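Local structure of conserved hypothetical protein (Sulfolobus solfataricus, 2FNA) at residues N126-E129 against S130-Q133; S194-F197 against G198-F201. The protein probably binds and hydrolyses ATP as an archaeal AAA+ ATPase of the P-loop NTPase class, here holding ADP and a magnesium ion. All coordinates share one frame; numbering follows the deposited sequence. Where two conformers were deposited one is given.

Overall arrangement
Both contacts are local, each made between neighbouring residues along one continuous piece of the chain, and both belong to the P-loop ATPase part. Interaction 1 spans two turns of helix 124-133, which leads toward strand 139-144 of the central parallel sheet; interaction 2 is the pair of turns before strand 202-206, an outermost strand of that sheet. Their centres lie 21 Å apart and their nearest atoms about 10 Å, so they do not touch. Helix 158-167 is a partner of each: Y163 binds E129, while A162, Y165 and D166 meet residues of 194-201. Neither contact includes the ADP itself.

Interaction 1 of 2, residues N126-E129 against S130-Q133; sequences NLLE and SFEQ
The backbone carbonyl of L127 accepts a sound hydrogen bond from one turn on along the helix, F131 N lying 3.2 Å from L127 O. In the S130 conformer described here OG, set between its own backbone N and carbonyl carbon (chi1 73°), is turned toward the same oxygen, but it comes so close that the geometry of this second approach is doubtful. Two further i to i+4 bonds continue the helix, E132 N to L128 O at 3.1 Å and Q133 N to E129 O at 2.9 Å; S130 N makes weak bonds to N126 O and L127 O.

Apolar contact lies on the inward side. With chi1 near trans (-177°) L127 is carried to the far end of the F131 ring, where its CG meets F131 CZ at 3.8 Å and its CD1 nears the same end, the two side chains crossing obliquely. L127 O stands over one ring face, 3.5 Å above its plane and toward the rim. L128 CD2 is 4.2 Å from F131 CE2. These residues form the buried stripe of an amphipathic helix, packed on L81, I85 and L88 of helix 74-91 and on I171 and F173 of strand 171-177. Replacing F131 by an alanine is likely to leave L127 without its ring partner and open a gap against I85 and L88.

On the outer side the side chains of E129 and Q133 lie side by side and point the same way, E129 CG 3.9 Å from Q133 NE2, with carboxylate and amide planes 70° apart. E129 OE1 is bonded to Y163 OH, and E132 OE1 to the backbone N of R170.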
loop_
_atom_site.group_PDB
_atom_site.type_symbol
_atom_site.label_atom_id
_atom_site.label_comp_id
_atom_site.label_asym_id
_atom_site.label_seq_id
_atom_site.Cartn_x
_atom_site.Cartn_y
_atom_site.Cartn_z
ATOM N N ASN A 126 16.392 20.239 -1.845
ATOM C CA ASN A 126 16.363 21.420 -2.746
ATOM C C ASN A 126 15.322 21.273 -3.840
ATOM O O ASN A 126 14.722 22.256 -4.290
ATOM C CB ASN A 126 17.718 21.642 -3.407
ATOM C CG ASN A 126 18.746 22.257 -2.470
ATOM O OD1 ASN A 126 18.427 22.726 -1.370
ATOM N ND2 ASN A 126 19.998 22.268 -2.915
ATOM N N LEU A 127 15.105 20.035 -4.266
ATOM C CA LEU A 127 14.092 19.726 -5.252
ATOM C C LEU A 127 12.693 20.077 -4.724
ATOM O O LEU A 127 11.919 20.766 -5.403
ATOM C CB LEU A 127 14.195 18.252 -5.641
ATOM C CG LEU A 127 13.251 17.727 -6.734
ATOM C CD1 LEU A 127 13.386 18.533 -8.055
ATOM C CD2 LEU A 127 13.481 16.229 -6.987
ATOM N N LEU A 128 12.393 19.619 -3.512
ATOM C CA LEU A 128 11.109 19.876 -2.846
ATOM C C LEU A 128 10.909 21.365 -2.631
ATOM O O LEU A 128 9.805 21.903 -2.812
ATOM C CB LEU A 128 11.055 19.180 -1.492
ATOM C CG LEU A 128 11.090 17.647 -1.442
ATOM C CD1 LEU A 128 11.114 17.213 0.008
ATOM C CD2 LEU A 128 9.911 17.058 -2.145
ATOM N N GLU A 129 11.992 22.015 -2.226
ATOM C CA GLU A 129 12.001 23.442 -1.983
ATOM C C GLU A 129 11.674 24.237 -3.249
ATOM O O GLU A 129 11.084 25.316 -3.169
ATOM C CB GLU A 129 13.360 23.860 -1.409
ATOM C CG GLU A 129 13.336 25.216 -0.743
ATOM C CD GLU A 129 14.444 25.429 0.280
ATOM O OE1 GLU A 129 15.172 24.470 0.642
ATOM O OE2 GLU A 129 14.565 26.583 0.734
ATOM N N SER A 130 12.029 23.691 -4.414
ATOM C CA SER A 130 11.744 24.355 -5.701
ATOM C C SER A 130 10.297 24.165 -6.157
ATOM O O SER A 130 9.746 25.018 -6.853
ATOM C CB SER A 130 12.684 23.845 -6.788
ATOM O OG SER A 130 12.332 22.540 -7.178
ATOM N N PHE A 131 9.686 23.037 -5.785
ATOM C CA PHE A 131 8.263 22.833 -5.993
ATOM C C PHE A 131 7.528 23.891 -5.202
ATOM O O PHE A 131 6.597 24.523 -5.713
ATOM C CB PHE A 131 7.790 21.475 -5.481
ATOM C CG PHE A 131 8.403 20.285 -6.166
ATOM C CD1 PHE A 131 9.027 20.381 -7.395
ATOM C CD2 PHE A 131 8.317 19.029 -5.561
ATOM C CE1 PHE A 131 9.573 19.250 -8.001
ATOM C CE2 PHE A 131 8.855 17.899 -6.174
ATOM C CZ PHE A 131 9.486 18.019 -7.396
ATOM N N GLU A 132 7.958 24.075 -3.952
ATOM C CA GLU A 132 7.370 25.080 -3.060
ATOM C C GLU A 132 7.574 26.491 -3.595
ATOM O O GLU A 132 6.651 27.295 -3.531
ATOM C CB GLU A 132 7.890 24.922 -1.615
ATOM C CG GLU A 132 7.723 26.170 -0.751
ATOM C CD GLU A 132 7.637 25.905 0.734
ATOM O OE1 GLU A 132 7.151 24.828 1.123
ATOM O OE2 GLU A 132 8.017 26.814 1.513
ATOM N N GLN A 133 8.756 26.794 -4.137
ATOM C CA GLN A 133 8.988 28.101 -4.789
ATOM C C GLN A 133 8.061 28.367 -5.978
ATOM O O GLN A 133 7.644 29.505 -6.210
ATOM C CB GLN A 133 10.443 28.251 -5.266
ATOM C CG GLN A 133 11.280 29.232 -4.442
ATOM C CD GLN A 133 11.860 28.619 -3.160
ATOM O OE1 GLN A 133 13.051 28.784 -2.870
ATOM N NE2 GLN A 133 11.022 27.916 -2.390
#

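Interaction 2 of 2, residues S194-F197 against G198-F201; sequences SPLF and GRAF. With EDO (1,2-ethanediol), chain F.
L196 O is held by R199 N and by a water: the amide lies 3.3 Å from L196 O, and the water donates to that oxygen at 2.8 Å. The N-H points fairly straight at its acceptor (156°), but it comes from above the carbonyl plane. The same water donates to R199 O at 3.1 Å, so it links the carbonyls of L196 and R199.

The guanidinium of R199 folds back over the chain that precedes it. Its CG is anti to the carbonyl carbon (chi1 -67°), and the chain runs extended from there to NE, which carries the flat group to P195 and F197. P195 O stands over one guanidinium face, 3.0 Å above the plane and toward the rim, whereas F197 O lies at the edge, near the plane, with NH1 2.9 Å away. NH2 forms a salt bridge with D166 of helix 158-167, tying this loop to that helix.

Two overlapping beta turns shape the segment: a type I turn from S194 to F197, closed by F197 N on S194 O, and a type II turn from L196 to R199. G198 takes the third position of the second turn with positive phi (84°), where a side chain would run into F197 O.

Apolar contact is slight. L196 CD1 approaches F201 CZ at 4.2 Å, the side chains crossing at about a right angle, and both pack on I32 of strand 32-37. The backbone N of F201 donates to O2 of a 1,2-ethanediol, probably from the crystallisation liquor.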
loop_
_atom_site.group_PDB
_atom_site.type_symbol
_atom_site.label_atom_id
_atom_site.label_comp_id
_atom_site.label_asym_id
_atom_site.label_seq_id
_atom_site.Cartn_x
_atom_site.Cartn_y
_atom_site.Cartn_z
ATOM N N SER A 194 16.863 9.466 14.663
ATOM C CA SER A 194 16.406 9.589 13.302
ATOM C C SER A 194 15.689 10.917 13.046
ATOM O O SER A 194 15.106 11.519 13.966
ATOM C CB SER A 194 15.517 8.406 12.923
ATOM O OG SER A 194 14.176 8.605 13.295
ATOM N N PRO A 195 15.757 11.399 11.795
ATOM C CA PRO A 195 15.240 12.715 11.408
ATOM C C PRO A 195 13.763 12.965 11.673
ATOM O O PRO A 195 13.415 14.080 11.977
ATOM C CB PRO A 195 15.492 12.747 9.899
ATOM C CG PRO A 195 16.658 11.870 9.707
ATOM C CD PRO A 195 16.389 10.732 10.639
ATOM N N LEU A 196 12.912 11.946 11.545
ATOM C CA LEU A 196 11.478 12.096 11.805
ATOM C C LEU A 196 11.038 11.668 13.213
ATOM O O LEU A 196 9.855 11.718 13.504
ATOM C CB LEU A 196 10.659 11.296 10.784
ATOM C CG LEU A 196 10.782 11.705 9.311
ATOM C CD1 LEU A 196 9.942 10.790 8.417
ATOM C CD2 LEU A 196 10.358 13.163 9.138
ATOM N N PHE A 197 11.970 11.310 14.097
ATOM C CA PHE A 197 11.590 10.902 15.433
ATOM C C PHE A 197 10.781 11.985 16.156
ATOM O O PHE A 197 11.172 13.139 16.152
ATOM C CB PHE A 197 12.798 10.548 16.278
ATOM C CG PHE A 197 12.425 9.995 17.627
ATOM C CD1 PHE A 197 12.005 8.674 17.755
ATOM C CD2 PHE A 197 12.437 10.801 18.755
ATOM C CE1 PHE A 197 11.630 8.162 18.996
ATOM C CE2 PHE A 197 12.071 10.281 20.005
ATOM C CZ PHE A 197 11.670 8.956 20.108
ATOM N N GLY A 198 9.668 11.598 16.786
ATOM C CA GLY A 198 8.931 12.503 17.664
ATOM C C GLY A 198 7.959 13.424 16.950
ATOM O O GLY A 198 7.276 14.220 17.591
ATOM N N ARG A 199 7.877 13.294 15.621
ATOM C CA ARG A 199 7.002 14.121 14.800
ATOM C C ARG A 199 5.716 13.387 14.514
ATOM O O ARG A 199 5.745 12.222 14.176
ATOM C CB ARG A 199 7.730 14.485 13.504
ATOM C CG ARG A 199 8.901 15.385 13.797
ATOM C CD ARG A 199 9.861 15.514 12.651
ATOM N NE ARG A 199 10.835 16.562 12.944
ATOM C CZ ARG A 199 11.863 16.440 13.792
ATOM N NH1 ARG A 199 12.120 15.302 14.462
ATOM N NH2 ARG A 199 12.669 17.479 13.974
ATOM N N ALA A 200 4.577 14.046 14.648
ATOM C CA ALA A 200 3.313 13.337 14.498
ATOM C C ALA A 200 2.899 13.254 13.027
ATOM O O ALA A 200 3.134 14.181 12.253
ATOM C CB ALA A 200 2.216 13.960 15.363
ATOM N N PHE A 201 2.357 12.095 12.649
ATOM C CA PHE A 201 1.779 11.886 11.336
ATOM C C PHE A 201 0.271 11.839 11.456
ATOM O O PHE A 201 -0.250 11.188 12.362
ATOM C CB PHE A 201 2.267 10.561 10.752
ATOM C CG PHE A 201 3.771 10.401 10.753
ATOM C CD1 PHE A 201 4.610 11.493 10.592
ATOM C CD2 PHE A 201 4.343 9.140 10.889
ATOM C CE1 PHE A 201 5.987 11.343 10.594
ATOM C CE2 PHE A 201 5.729 8.980 10.867
ATOM C CZ PHE A 201 6.543 10.090 10.724
HETATM C C1 EDO F . 2.355 7.944 15.786
HETATM O O1 EDO F . 1.665 6.801 15.212
HETATM C C2 EDO F . 2.857 8.967 14.769
HETATM O O2 EDO F . 2.143 10.199 14.957
HETATM O O HOH W 1 7.800 9.923 14.137
#